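Local coordinates for putative adenylate cyclase (Vibrio parahaemolyticus, PDB 2ACA), which is a putative adenylate cyclase of the CYTH superfamily, probably acting on a triphosphate-bearing substrate, at residues E43-Y48 with Q109-I114; K60-R65 with K73-K78; E39-S44 with I67-I72. One frame throughout, in Å; residues are numbered along the deposited sequence.

Interaction 1 (E43-Y48 with Q109-I114)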
ATOM      1  N   GLU A  43      -7.257   6.131  16.429  1.00 17.05           N
ATOM      2  CA  GLU A  43      -6.445   6.276  15.236  1.00 15.31           C
ATOM      3  C   GLU A  43      -4.985   6.402  15.614  1.00 12.73           C
ATOM      4  O   GLU A  43      -4.619   7.250  16.419  1.00 12.02           O
ATOM      5  CB  GLU A  43      -6.837   7.500  14.403  1.00 20.61           C
ATOM      6  CG  GLU A  43      -5.939   7.649  13.162  1.00 20.98           C
ATOM      7  CD  GLU A  43      -6.236   8.883  12.333  1.00 19.85           C
ATOM      8  OE1 GLU A  43      -7.347   8.980  11.773  1.00 22.82           O
ATOM      9  OE2 GLU A  43      -5.352   9.759  12.236  1.00 22.27           O
ATOM     10  N   SER A  44      -4.162   5.539  15.033  1.00 12.66           N
ATOM     11  CA  SER A  44      -2.724   5.559  15.272  1.00 12.34           C
ATOM     12  C   SER A  44      -2.056   6.033  13.993  1.00 10.96           C
ATOM     13  O   SER A  44      -2.440   5.627  12.895  1.00 12.89           O
ATOM     14  CB  SER A  44      -2.216   4.160  15.611  1.00 20.13           C
ATOM     15  OG  SER A  44      -2.868   3.644  16.752  1.00 27.06           O
ATOM     16  N   ASP A  45      -1.083   6.917  14.134  1.00 12.37           N
ATOM     17  CA  ASP A  45      -0.348   7.415  12.987  1.00 14.40           C
ATOM     18  C   ASP A  45       1.149   7.237  13.208  1.00 14.99           C
ATOM     19  O   ASP A  45       1.672   7.472  14.304  1.00 14.12           O
ATOM     20  CB  ASP A  45      -0.668   8.891  12.721  1.00 20.25           C
ATOM     21  CG  ASP A  45      -2.106   9.102  12.264  1.00 21.74           C
ATOM     22  OD1 ASP A  45      -3.002   9.180  13.128  1.00 23.22           O
ATOM     23  OD2 ASP A  45      -2.341   9.172  11.037  1.00 23.83           O
ATOM     24  N   TRP A  46       1.823   6.793  12.158  1.00 17.85           N
ATOM     25  CA  TRP A  46       3.261   6.587  12.180  1.00 17.14           C
ATOM     26  C   TRP A  46       3.832   7.445  11.068  1.00 16.99           C
ATOM     27  O   TRP A  46       3.562   7.184   9.894  1.00 19.92           O
ATOM     28  CB  TRP A  46       3.587   5.122  11.896  1.00 13.68           C
ATOM     29  CG  TRP A  46       3.253   4.184  12.996  1.00 14.06           C
ATOM     30  CD1 TRP A  46       4.081   3.782  14.004  1.00 17.28           C
ATOM     31  CD2 TRP A  46       2.018   3.479  13.183  1.00 15.99           C
ATOM     32  NE1 TRP A  46       3.441   2.862  14.804  1.00 18.48           N
ATOM     33  CE2 TRP A  46       2.174   2.660  14.326  1.00 15.54           C
ATOM     34  CE3 TRP A  46       0.796   3.456  12.496  1.00 16.86           C
ATOM     35  CZ2 TRP A  46       1.155   1.827  14.799  1.00 17.72           C
ATOM     36  CZ3 TRP A  46      -0.216   2.628  12.963  1.00 18.90           C
ATOM     37  CH2 TRP A  46      -0.030   1.823  14.107  1.00 18.85           C
ATOM     38  N   PHE A  47       4.596   8.474  11.425  1.00 14.29           N
ATOM     39  CA  PHE A  47       5.202   9.345  10.421  1.00 15.79           C
ATOM     40  C   PHE A  47       6.604   8.836  10.089  1.00 15.45           C
ATOM     41  O   PHE A  47       7.370   8.483  10.989  1.00 14.77           O
ATOM     42  CB  PHE A  47       5.290  10.786  10.928  1.00 15.38           C
ATOM     43  CG  PHE A  47       3.957  11.414  11.200  1.00 19.25           C
ATOM     44  CD1 PHE A  47       3.130  10.920  12.207  1.00 17.52           C
ATOM     45  CD2 PHE A  47       3.513  12.488  10.429  1.00 19.23           C
ATOM     46  CE1 PHE A  47       1.875  11.487  12.443  1.00 20.29           C
ATOM     47  CE2 PHE A  47       2.264  13.063  10.653  1.00 21.18           C
ATOM     48  CZ  PHE A  47       1.443  12.560  11.662  1.00 21.32           C
ATOM     49  N   TYR A  48       6.937   8.822   8.801  1.00 16.81           N
ATOM     50  CA  TYR A  48       8.247   8.348   8.353  1.00 13.92           C
ATOM     51  C   TYR A  48       9.064   9.367   7.586  1.00 15.35           C
ATOM     52  O   TYR A  48       8.531  10.309   6.994  1.00 14.93           O
ATOM     53  CB  TYR A  48       8.103   7.125   7.451  1.00 10.37           C
ATOM     54  CG  TYR A  48       7.581   5.898   8.132  1.00 10.84           C
ATOM     55  CD1 TYR A  48       6.229   5.761   8.416  1.00 10.59           C
ATOM     56  CD2 TYR A  48       8.440   4.864   8.488  1.00 10.51           C
ATOM     57  CE1 TYR A  48       5.746   4.627   9.036  1.00 13.62           C
ATOM     58  CE2 TYR A  48       7.963   3.723   9.111  1.00 13.08           C
ATOM     59  CZ  TYR A  48       6.618   3.613   9.380  1.00 13.18           C
ATOM     60  OH  TYR A  48       6.137   2.496  10.001  1.00 15.49           O
ATOM     61  N   GLN A 109       8.034   9.773  14.241  1.00 18.80           N
ATOM     62  CA  GLN A 109       6.947  10.148  15.135  1.00 19.84           C
ATOM     63  C   GLN A 109       5.763   9.195  15.028  1.00 20.37           C
ATOM     64  O   GLN A 109       5.430   8.700  13.938  1.00 18.46           O
ATOM     65  CB  GLN A 109       6.500  11.578  14.817  1.00 34.99           C
ATOM     66  CG  GLN A 109       5.235  12.026  15.512  1.00 39.58           C
ATOM     67  CD  GLN A 109       4.873  13.461  15.174  1.00 43.70           C
ATOM     68  OE1 GLN A 109       5.450  14.410  15.716  1.00 45.65           O
ATOM     69  NE2 GLN A 109       3.921  13.628  14.260  1.00 44.54           N
ATOM     70  N   CYS A 110       5.148   8.921  16.173  1.00 26.00           N
ATOM     71  CA  CYS A 110       3.982   8.056  16.242  1.00 30.51           C
ATOM     72  C   CYS A 110       2.958   8.758  17.119  1.00 28.81           C
ATOM     73  O   CYS A 110       3.321   9.566  17.968  1.00 29.92           O
ATOM     74  CB  CYS A 110       4.346   6.684  16.818  1.00 48.99           C
ATOM     75  SG  CYS A 110       5.378   6.710  18.288  1.00 65.34           S
ATOM     76  N   SER A 111       1.680   8.463  16.911  1.00 22.02           N
ATOM     77  CA  SER A 111       0.638   9.112  17.691  1.00 20.43           C
ATOM     78  C   SER A 111      -0.654   8.327  17.727  1.00 20.13           C
ATOM     79  O   SER A 111      -0.918   7.495  16.853  1.00 17.27           O
ATOM     80  CB  SER A 111       0.358  10.499  17.119  1.00 25.79           C
ATOM     81  OG  SER A 111      -0.095  10.395  15.778  1.00 26.44           O
ATOM     82  N   LYS A 112      -1.455   8.611  18.752  1.00 26.49           N
ATOM     83  CA  LYS A 112      -2.757   7.985  18.949  1.00 26.82           C
ATOM     84  C   LYS A 112      -3.779   9.079  19.243  1.00 27.13           C
ATOM     85  O   LYS A 112      -3.440  10.120  19.802  1.00 25.03           O
ATOM     86  CB  LYS A 112      -2.729   7.007  20.126  1.00 40.19           C
ATOM     87  CG  LYS A 112      -1.861   5.779  19.923  1.00 46.35           C
ATOM     88  CD  LYS A 112      -2.190   4.716  20.965  1.00 48.66           C
ATOM     89  CE  LYS A 112      -1.281   3.497  20.842  1.00 49.80           C
ATOM     90  NZ  LYS A 112       0.137   3.801  21.198  1.00 51.04           N
ATOM     91  N   LYS A 113      -5.032   8.841  18.879  1.00 18.00           N
ATOM     92  CA  LYS A 113      -6.081   9.821  19.120  1.00 18.70           C
ATOM     93  C   LYS A 113      -7.389   9.090  18.882  1.00 18.59           C
ATOM     94  O   LYS A 113      -7.410   8.062  18.201  1.00 14.83           O
ATOM     95  CB  LYS A 113      -5.962  10.999  18.140  1.00 36.12           C
ATOM     96  CG  LYS A 113      -6.552  10.701  16.768  1.00 40.00           C
ATOM     97  CD  LYS A 113      -5.786  11.332  15.607  1.00 45.56           C
ATOM     98  CE  LYS A 113      -6.019  12.820  15.481  1.00 48.46           C
ATOM     99  NZ  LYS A 113      -5.239  13.558  16.494  1.00 52.39           N
ATOM    100  N   ILE A 114      -8.470   9.604  19.462  1.00 23.72           N
ATOM    101  CA  ILE A 114      -9.783   9.008  19.288  1.00 23.49           C
ATOM    102  C   ILE A 114     -10.431   9.852  18.203  1.00 23.46           C
ATOM    103  O   ILE A 114     -10.438  11.081  18.289  1.00 25.62           O
ATOM    104  CB  ILE A 114     -10.603   9.069  20.602  1.00 21.98           C
ATOM    105  CG1 ILE A 114      -9.833   8.362  21.720  1.00 23.30           C
ATOM    106  CG2 ILE A 114     -11.953   8.398  20.414  1.00 18.16           C
ATOM    107  CD1 ILE A 114      -9.527   6.885  21.445  1.00 25.28           C
TER
HETATM  108  O   HOH W   1      -3.092   9.370  15.730  1.00 28.97           O
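Phe47 and Gln109 sit opposite each other on neighbouring antiparallel strands of the CYTH sheet, and their side chains lie alongside each other, pointing the same way. Gln109 NE2 stands 3.4 Å above the plane of the Phe47 ring, over its centre, with the amide plane turned 79° from the ring. Gln109 reaches that spot because its chain is extended, CG lying trans to the backbone nitrogen (chi1 171°). Further along the same face, Ser111 OG comes within 3.5 Å of Asp45 CB, and the aliphatic part of Lys113 runs beside Glu43 in the same direction.

Beneath these side chains the strands are stitched at Phe47-Gln109, Asp45-Ser111 and Glu43-Lys113, the hydrogen-bonded pairs. The Glu43 N to Lys113 O bond, 2.6 Å, is nearly straight at 174°, whereas its return bond from Lys113 N is weak. On the other face the pairs are Trp46-Cys110 and Ser44-Lys112. Here Trp46 CD1 lies 4.1 Å from Cys110 CB, and helix 93-102 packs on the indole.

Outward from the first shell, Arg65 of strand 61-68 forms salt bridges with both Glu43 and Asp45, Arg115 takes the other oxygen of Glu43, and Tyr175 makes a cation-pi contact with Lys113. Such a charged face is consistent with the lining of the tunnel that CYTH proteins build from their antiparallel strands. One ordered water ties the two strands together on this face: it donates to Glu43 O at 2.7 Å and to Asp45 OD1 at 2.6 Å, and accepts from Ser111 OG at 3.2 Å.

Interaction 2 (K60-R65 with K73-K78). With PO4 (phosphate ion), chain D.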
ATOM      1  N   LYS A  60       7.074  17.640   2.853  1.00 17.16           N
ATOM      2  CA  LYS A  60       6.262  16.457   2.627  1.00 15.27           C
ATOM      3  C   LYS A  60       6.180  15.600   3.879  1.00 13.75           C
ATOM      4  O   LYS A  60       7.039  15.668   4.752  1.00 14.66           O
ATOM      5  CB  LYS A  60       6.859  15.635   1.481  1.00 13.88           C
ATOM      6  CG  LYS A  60       7.004  16.396   0.186  1.00 16.11           C
ATOM      7  CD  LYS A  60       7.821  15.603  -0.833  1.00 17.01           C
ATOM      8  CE  LYS A  60       8.008  16.384  -2.129  1.00 17.28           C
ATOM      9  NZ  LYS A  60       8.830  15.631  -3.108  1.00 18.23           N
ATOM     10  N   SER A  61       5.129  14.802   3.960  1.00 13.46           N
ATOM     11  CA  SER A  61       4.945  13.900   5.084  1.00 14.78           C
ATOM     12  C   SER A  61       4.501  12.552   4.533  1.00 13.15           C
ATOM     13  O   SER A  61       3.703  12.476   3.592  1.00 13.61           O
ATOM     14  CB  SER A  61       3.907  14.457   6.073  1.00 26.45           C
ATOM     15  OG  SER A  61       2.692  14.787   5.425  1.00 35.48           O
ATOM     16  N   LEU A  62       5.051  11.498   5.118  1.00  7.29           N
ATOM     17  CA  LEU A  62       4.768  10.119   4.737  1.00  9.31           C
ATOM     18  C   LEU A  62       4.161   9.476   5.972  1.00  8.03           C
ATOM     19  O   LEU A  62       4.786   9.450   7.023  1.00  9.44           O
ATOM     20  CB  LEU A  62       6.075   9.421   4.353  1.00  7.92           C
ATOM     21  CG  LEU A  62       6.081   7.901   4.182  1.00 11.64           C
ATOM     22  CD1 LEU A  62       5.135   7.468   3.079  1.00  9.91           C
ATOM     23  CD2 LEU A  62       7.510   7.461   3.859  1.00 10.48           C
ATOM     24  N   VAL A  63       2.949   8.955   5.849  1.00  7.53           N
ATOM     25  CA  VAL A  63       2.284   8.379   7.001  1.00  6.09           C
ATOM     26  C   VAL A  63       1.604   7.032   6.801  1.00  5.17           C
ATOM     27  O   VAL A  63       0.997   6.780   5.764  1.00  7.61           O
ATOM     28  CB  VAL A  63       1.196   9.378   7.527  1.00 14.81           C
ATOM     29  CG1 VAL A  63       0.425   8.772   8.702  1.00 11.94           C
ATOM     30  CG2 VAL A  63       1.850  10.703   7.930  1.00 12.26           C
ATOM     31  N   LEU A  64       1.736   6.159   7.791  1.00  3.21           N
ATOM     32  CA  LEU A  64       1.036   4.890   7.782  1.00  3.20           C
ATOM     33  C   LEU A  64      -0.022   5.151   8.858  1.00  5.73           C
ATOM     34  O   LEU A  64       0.293   5.691   9.930  1.00  6.86           O
ATOM     35  CB  LEU A  64       1.965   3.732   8.158  1.00  7.46           C
ATOM     36  CG  LEU A  64       2.897   3.279   7.013  1.00  8.96           C
ATOM     37  CD1 LEU A  64       3.664   2.022   7.402  1.00  7.07           C
ATOM     38  CD2 LEU A  64       2.061   3.003   5.765  1.00  7.51           C
ATOM     39  N   ARG A  65      -1.274   4.808   8.577  1.00  7.45           N
ATOM     40  CA  ARG A  65      -2.347   5.076   9.537  1.00  9.98           C
ATOM     41  C   ARG A  65      -3.304   3.919   9.675  1.00 10.35           C
ATOM     42  O   ARG A  65      -3.700   3.317   8.682  1.00 13.38           O
ATOM     43  CB  ARG A  65      -3.118   6.340   9.111  1.00 13.57           C
ATOM     44  CG  ARG A  65      -4.467   6.558   9.804  1.00 12.37           C
ATOM     45  CD  ARG A  65      -5.186   7.804   9.244  1.00  8.71           C
ATOM     46  NE  ARG A  65      -4.380   9.013   9.393  1.00 11.91           N
ATOM     47  CZ  ARG A  65      -4.691  10.193   8.861  1.00 12.35           C
ATOM     48  NH1 ARG A  65      -5.795  10.329   8.139  1.00 11.22           N
ATOM     49  NH2 ARG A  65      -3.901  11.241   9.050  1.00 14.81           N
ATOM     50  N   LYS A  73      -6.892   1.120   7.112  1.00  9.60           N
ATOM     51  CA  LYS A  73      -5.438   1.251   7.120  1.00  9.85           C
ATOM     52  C   LYS A  73      -4.997   1.977   5.865  1.00  8.21           C
ATOM     53  O   LYS A  73      -5.344   1.577   4.751  1.00  6.48           O
ATOM     54  CB  LYS A  73      -4.805  -0.142   7.210  1.00 14.16           C
ATOM     55  CG  LYS A  73      -5.175  -0.841   8.509  1.00 16.61           C
ATOM     56  CD  LYS A  73      -4.725  -2.292   8.596  1.00 18.63           C
ATOM     57  CE  LYS A  73      -5.542  -3.192   7.693  1.00 18.37           C
ATOM     58  NZ  LYS A  73      -5.368  -4.624   8.076  1.00 20.67           N
ATOM     59  N   LEU A  74      -4.231   3.042   6.043  1.00  9.10           N
ATOM     60  CA  LEU A  74      -3.814   3.843   4.906  1.00 11.24           C
ATOM     61  C   LEU A  74      -2.339   4.151   4.822  1.00 10.10           C
ATOM     62  O   LEU A  74      -1.633   4.169   5.815  1.00  8.68           O
ATOM     63  CB  LEU A  74      -4.578   5.176   4.912  1.00 12.60           C
ATOM     64  CG  LEU A  74      -6.113   5.121   4.880  1.00 14.11           C
ATOM     65  CD1 LEU A  74      -6.688   6.302   5.645  1.00 15.41           C
ATOM     66  CD2 LEU A  74      -6.601   5.132   3.433  1.00 12.53           C
ATOM     67  N   TRP A  75      -1.898   4.389   3.597  1.00 13.82           N
ATOM     68  CA  TRP A  75      -0.532   4.781   3.303  1.00 13.11           C
ATOM     69  C   TRP A  75      -0.797   6.187   2.757  1.00 11.78           C
ATOM     70  O   TRP A  75      -1.536   6.352   1.788  1.00 14.00           O
ATOM     71  CB  TRP A  75       0.068   3.819   2.263  1.00 10.73           C
ATOM     72  CG  TRP A  75       1.277   4.316   1.550  1.00  8.58           C
ATOM     73  CD1 TRP A  75       2.130   5.302   1.954  1.00  7.35           C
ATOM     74  CD2 TRP A  75       1.772   3.845   0.297  1.00  8.21           C
ATOM     75  NE1 TRP A  75       3.124   5.477   1.027  1.00  9.92           N
ATOM     76  CE2 TRP A  75       2.930   4.592  -0.003  1.00  7.75           C
ATOM     77  CE3 TRP A  75       1.348   2.856  -0.607  1.00  9.35           C
ATOM     78  CZ2 TRP A  75       3.674   4.388  -1.171  1.00 13.35           C
ATOM     79  CZ3 TRP A  75       2.084   2.652  -1.767  1.00  9.23           C
ATOM     80  CH2 TRP A  75       3.237   3.417  -2.039  1.00 11.76           C
ATOM     81  N   ILE A  76      -0.221   7.199   3.402  1.00  9.33           N
ATOM     82  CA  ILE A  76      -0.463   8.595   3.021  1.00  9.07           C
ATOM     83  C   ILE A  76       0.757   9.456   2.771  1.00  9.22           C
ATOM     84  O   ILE A  76       1.762   9.348   3.473  1.00 13.56           O
ATOM     85  CB  ILE A  76      -1.234   9.364   4.141  1.00 12.29           C
ATOM     86  CG1 ILE A  76      -2.389   8.528   4.685  1.00 13.49           C
ATOM     87  CG2 ILE A  76      -1.691  10.731   3.632  1.00  8.90           C
ATOM     88  CD1 ILE A  76      -3.365   8.095   3.676  1.00 13.51           C
ATOM     89  N   VAL A  77       0.652  10.339   1.783  1.00 13.74           N
ATOM     90  CA  VAL A  77       1.713  11.299   1.516  1.00 15.32           C
ATOM     91  C   VAL A  77       1.079  12.676   1.287  1.00 16.80           C
ATOM     92  O   VAL A  77       0.241  12.846   0.397  1.00 18.39           O
ATOM     93  CB  VAL A  77       2.559  10.926   0.304  1.00  9.06           C
ATOM     94  CG1 VAL A  77       3.601  11.990   0.079  1.00  8.48           C
ATOM     95  CG2 VAL A  77       3.238   9.586   0.536  1.00 13.39           C
ATOM     96  N   LYS A  78       1.472  13.646   2.112  1.00 11.38           N
ATOM     97  CA  LYS A  78       0.953  15.004   2.017  1.00 15.02           C
ATOM     98  C   LYS A  78       2.028  15.951   1.523  1.00 15.09           C
ATOM     99  O   LYS A  78       3.212  15.765   1.824  1.00 12.87           O
ATOM    100  CB  LYS A  78       0.450  15.490   3.380  1.00 22.72           C
ATOM    101  CG  LYS A  78      -0.836  14.836   3.862  1.00 27.25           C
ATOM    102  CD  LYS A  78      -1.229  15.363   5.236  1.00 30.69           C
ATOM    103  CE  LYS A  78      -2.547  14.777   5.728  1.00 32.17           C
ATOM    104  NZ  LYS A  78      -3.712  15.254   4.932  1.00 36.68           N
TER
HETATM  105  P   PO4 D 304      -6.229  14.181   8.362  1.00 47.28           P
HETATM  106  O1  PO4 D 304      -5.259  14.423   9.462  1.00 47.55           O
HETATM  107  O2  PO4 D 304      -6.440  15.439   7.599  1.00 48.96           O
HETATM  108  O3  PO4 D 304      -7.520  13.727   8.933  1.00 48.82           O
HETATM  109  O4  PO4 D 304      -5.697  13.135   7.453  1.00 49.87           O
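Leu62 and Trp75 meet at the apolar centre of this antiparallel beta hairpin. The CD1 methyl of Leu62 lies at the indole edge, 3.5 Å from Trp75 NE1, and the same methyl also touches Val77 CG2 at 3.8 Å. A first torsion of 168° in Leu62, which sets CG beside the carbonyl carbon, brings this methyl close to the partner strand. Trp75 NE1 is buried here with no polar partner in the model. Leu64 CD2 approaches the Trp75 CB at 4.1 Å, while helix 93-102 packs on Leu64. The indole also stacks on Trp75 of the second subunit, so this face of the hairpin belongs to the dimer interface.

Across the sheet, Val63 and Ile76 form a second apolar pair, CB to CB. Six backbone bonds, two in each of the pairs Ser61-Lys78, Val63-Ile76 and Arg65-Leu74, hold the strands in register.

At the polar edge of the Val63 face, the Arg65 CD methylene runs beside Leu74 CD1, and NE is engaged by Asp45 and Glu43. Both terminal nitrogens reach a phosphate ion, probably from the crystallisation liquor but consistent with a phosphate-binding tunnel. Lys78 NZ stays 3.8 Å from phosphate O2. Phosphate O4 sits in the guanidinium plane and accepts from both nitrogens: from Arg65 NH1 at 2.9 Å and from Arg65 NH2 at 3.1 Å.

Interaction 3 (E39-S44 with I67-I72); sequences ENNQES and IQPAGI
Two torsions aim the amide of Asn41 at the turn that carries Ala70: chi1 of -81° keeps CG on the side of the backbone nitrogen, and chi2 of -151° sets OD1 against the loop. There Asn41 OD1 accepts from Ala70 N at 2.9 Å. The bond is bent, with the donor tilted 33° from the plane of the amide. At the other end of the amide, Asn41 ND2 gives a weak bond to Glu39 O, so the amide touches both its own chain at Glu39 and the turn across from it. The ring of Pro69, which follows a cis peptide bond, crosses beside this amide, its CD 3.8 Å from Asn41 CG.

Below the side chain, two backbone bonds pair Gln42 with Gln68: Gln42 N to Gln68 O is 2.7 Å, and Gln68 N to Gln42 O is 3.0 Å and nearly straight. Next along, Ile67 faces Glu43 in a non-hydrogen-bonded pair. Its CG1 rests 3.9 Å from Glu43 CG, and its CG2 turns the other way, to 3.5 Å from Asn41 CB. Ile67 is thus lodged between the two side chains, with Phe38 packing on it as well.

The turn itself closes with a G1 beta bulge, in which Gly71 N and Ile72 N both donate to Ile67 O; Gly71 takes the positive phi. Asn40 and Asn41 form another G1 bulge opposite Arg115. The sheet pairing stops after Gln68, and the side-chain OD1 of Asn41 adds a bond beyond it, so a side-chain acceptor, not another backbone pair, fastens the exposed cis-proline turn.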
ATOM      1  N   GLU A  39     -17.418   6.098  14.436  1.00 23.88           N
ATOM      2  CA  GLU A  39     -17.387   6.985  15.584  1.00 24.29           C
ATOM      3  C   GLU A  39     -16.549   6.377  16.691  1.00 21.78           C
ATOM      4  O   GLU A  39     -16.532   5.161  16.865  1.00 22.19           O
ATOM      5  CB  GLU A  39     -18.809   7.206  16.107  1.00 39.68           C
ATOM      6  CG  GLU A  39     -19.798   7.740  15.080  1.00 43.05           C
ATOM      7  CD  GLU A  39     -21.232   7.689  15.586  1.00 44.96           C
ATOM      8  OE1 GLU A  39     -22.147   8.133  14.864  1.00 45.00           O
ATOM      9  OE2 GLU A  39     -21.443   7.196  16.713  1.00 47.04           O
ATOM     10  N   ASN A  40     -15.850   7.233  17.425  1.00 19.53           N
ATOM     11  CA  ASN A  40     -15.021   6.816  18.555  1.00 19.70           C
ATOM     12  C   ASN A  40     -13.987   5.695  18.329  1.00 18.52           C
ATOM     13  O   ASN A  40     -13.781   4.849  19.206  1.00 15.72           O
ATOM     14  CB  ASN A  40     -15.933   6.445  19.727  1.00 25.09           C
ATOM     15  CG  ASN A  40     -16.885   7.576  20.103  1.00 26.96           C
ATOM     16  OD1 ASN A  40     -16.457   8.688  20.401  1.00 25.85           O
ATOM     17  ND2 ASN A  40     -18.182   7.292  20.084  1.00 27.12           N
ATOM     18  N   ASN A  41     -13.345   5.677  17.165  1.00 20.98           N
ATOM     19  CA  ASN A  41     -12.308   4.674  16.906  1.00 20.52           C
ATOM     20  C   ASN A  41     -10.991   5.253  17.400  1.00 20.35           C
ATOM     21  O   ASN A  41     -10.882   6.457  17.643  1.00 21.61           O
ATOM     22  CB  ASN A  41     -12.143   4.387  15.408  1.00 21.60           C
ATOM     23  CG  ASN A  41     -13.173   3.419  14.869  1.00 21.54           C
ATOM     24  OD1 ASN A  41     -12.907   2.702  13.911  1.00 22.52           O
ATOM     25  ND2 ASN A  41     -14.357   3.407  15.463  1.00 20.90           N
ATOM     26  N   GLN A  42      -9.992   4.398  17.556  1.00 16.44           N
ATOM     27  CA  GLN A  42      -8.680   4.869  17.956  1.00 17.32           C
ATOM     28  C   GLN A  42      -7.870   4.978  16.665  1.00 17.10           C
ATOM     29  O   GLN A  42      -7.826   4.031  15.872  1.00 17.17           O
ATOM     30  CB  GLN A  42      -7.996   3.879  18.897  1.00 48.77           C
ATOM     31  CG  GLN A  42      -6.669   4.397  19.431  1.00 54.91           C
ATOM     32  CD  GLN A  42      -5.854   3.330  20.135  1.00 58.74           C
ATOM     33  OE1 GLN A  42      -5.426   2.349  19.521  1.00 61.88           O
ATOM     34  NE2 GLN A  42      -5.630   3.518  21.430  1.00 60.59           N
ATOM     35  N   GLU A  43      -7.257   6.131  16.429  1.00 17.05           N
ATOM     36  CA  GLU A  43      -6.445   6.276  15.236  1.00 15.31           C
ATOM     37  C   GLU A  43      -4.985   6.402  15.614  1.00 12.73           C
ATOM     38  O   GLU A  43      -4.619   7.250  16.419  1.00 12.02           O
ATOM     39  CB  GLU A  43      -6.837   7.500  14.403  1.00 20.61           C
ATOM     40  CG  GLU A  43      -5.939   7.649  13.162  1.00 20.98           C
ATOM     41  CD  GLU A  43      -6.236   8.883  12.333  1.00 19.85           C
ATOM     42  OE1 GLU A  43      -7.347   8.980  11.773  1.00 22.82           O
ATOM     43  OE2 GLU A  43      -5.352   9.759  12.236  1.00 22.27           O
ATOM     44  N   SER A  44      -4.162   5.539  15.033  1.00 12.66           N
ATOM     45  CA  SER A  44      -2.724   5.559  15.272  1.00 12.34           C
ATOM     46  C   SER A  44      -2.056   6.033  13.993  1.00 10.96           C
ATOM     47  O   SER A  44      -2.440   5.627  12.895  1.00 12.89           O
ATOM     48  CB  SER A  44      -2.216   4.160  15.611  1.00 20.13           C
ATOM     49  OG  SER A  44      -2.868   3.644  16.752  1.00 27.06           O
ATOM     50  N   ILE A  67      -6.932   2.716  11.800  1.00 17.85           N
ATOM     51  CA  ILE A  67      -8.090   3.127  12.567  1.00 18.50           C
ATOM     52  C   ILE A  67      -8.813   1.869  13.018  1.00 20.28           C
ATOM     53  O   ILE A  67      -9.239   1.059  12.197  1.00 21.79           O
ATOM     54  CB  ILE A  67      -9.035   4.004  11.701  1.00 14.10           C
ATOM     55  CG1 ILE A  67      -8.283   5.257  11.226  1.00 11.55           C
ATOM     56  CG2 ILE A  67     -10.264   4.409  12.512  1.00 15.25           C
ATOM     57  CD1 ILE A  67      -9.050   6.119  10.251  1.00 12.03           C
ATOM     58  N   GLN A  68      -8.933   1.704  14.331  1.00 21.36           N
ATOM     59  CA  GLN A  68      -9.601   0.542  14.900  1.00 22.45           C
ATOM     60  C   GLN A  68     -10.746   0.959  15.802  1.00 22.12           C
ATOM     61  O   GLN A  68     -10.690   2.008  16.439  1.00 20.18           O
ATOM     62  CB  GLN A  68      -8.598  -0.306  15.682  1.00 42.00           C
ATOM     63  CG  GLN A  68      -7.883  -1.334  14.811  1.00 45.98           C
ATOM     64  CD  GLN A  68      -6.600  -1.845  15.426  1.00 48.11           C
ATOM     65  OE1 GLN A  68      -6.052  -2.861  14.992  1.00 51.28           O
ATOM     66  NE2 GLN A  68      -6.101  -1.136  16.430  1.00 49.52           N
ATOM     67  N   PRO A  69     -11.785   0.114  15.907  1.00 19.05           N
ATOM     68  CA  PRO A  69     -11.906  -1.184  15.229  1.00 17.18           C
ATOM     69  C   PRO A  69     -12.439  -1.205  13.791  1.00 16.70           C
ATOM     70  O   PRO A  69     -12.753  -2.273  13.275  1.00 18.90           O
ATOM     71  CB  PRO A  69     -12.807  -1.970  16.178  1.00 17.58           C
ATOM     72  CG  PRO A  69     -13.745  -0.907  16.667  1.00 18.71           C
ATOM     73  CD  PRO A  69     -12.819   0.261  16.950  1.00 17.33           C
ATOM     74  N   ALA A  70     -12.553  -0.048  13.146  1.00 17.14           N
ATOM     75  CA  ALA A  70     -13.056  -0.013  11.780  1.00 16.93           C
ATOM     76  C   ALA A  70     -12.167  -0.854  10.866  1.00 17.36           C
ATOM     77  O   ALA A  70     -12.637  -1.430   9.886  1.00 16.26           O
ATOM     78  CB  ALA A  70     -13.109   1.408  11.277  1.00 18.19           C
ATOM     79  N   GLY A  71     -10.880  -0.905  11.188  1.00 17.07           N
ATOM     80  CA  GLY A  71      -9.956  -1.682  10.385  1.00 18.10           C
ATOM     81  C   GLY A  71      -9.533  -0.953   9.125  1.00 16.41           C
ATOM     82  O   GLY A  71      -9.228  -1.578   8.113  1.00 15.59           O
ATOM     83  N   ILE A  72      -9.518   0.375   9.185  1.00 12.46           N
ATOM     84  CA  ILE A  72      -9.119   1.181   8.041  1.00 12.54           C
ATOM     85  C   ILE A  72      -7.628   1.405   8.181  1.00 11.40           C
ATOM     86  O   ILE A  72      -7.155   1.818   9.242  1.00 11.13           O
ATOM     87  CB  ILE A  72      -9.872   2.543   8.014  1.00 16.46           C
ATOM     88  CG1 ILE A  72     -11.343   2.308   7.667  1.00 17.34           C
ATOM     89  CG2 ILE A  72      -9.251   3.480   7.000  1.00 16.26           C
ATOM     90  CD1 ILE A  72     -12.205   3.561   7.753  1.00 17.57           C
TER

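Of the strands involved, 35-49 comes first in the chain and serves two contacts: residues 39-44 start interaction 3 and residues 43-48 start interaction 1, sharing Glu43 and Ser44. Strand 61-68 follows, and its turn at 67-72 closes the loop of interaction 3. The hairpin partner, strand 72-78, then closes the short loop of interaction 2. The segments of interactions 2 and 3 alternate, so these two cross, whereas interaction 2 nests within the long loop that interaction 1 closes when strand 106-120 returns. Together they join four consecutive sheet neighbours, 106-120, 35-49, 61-68 and 72-78.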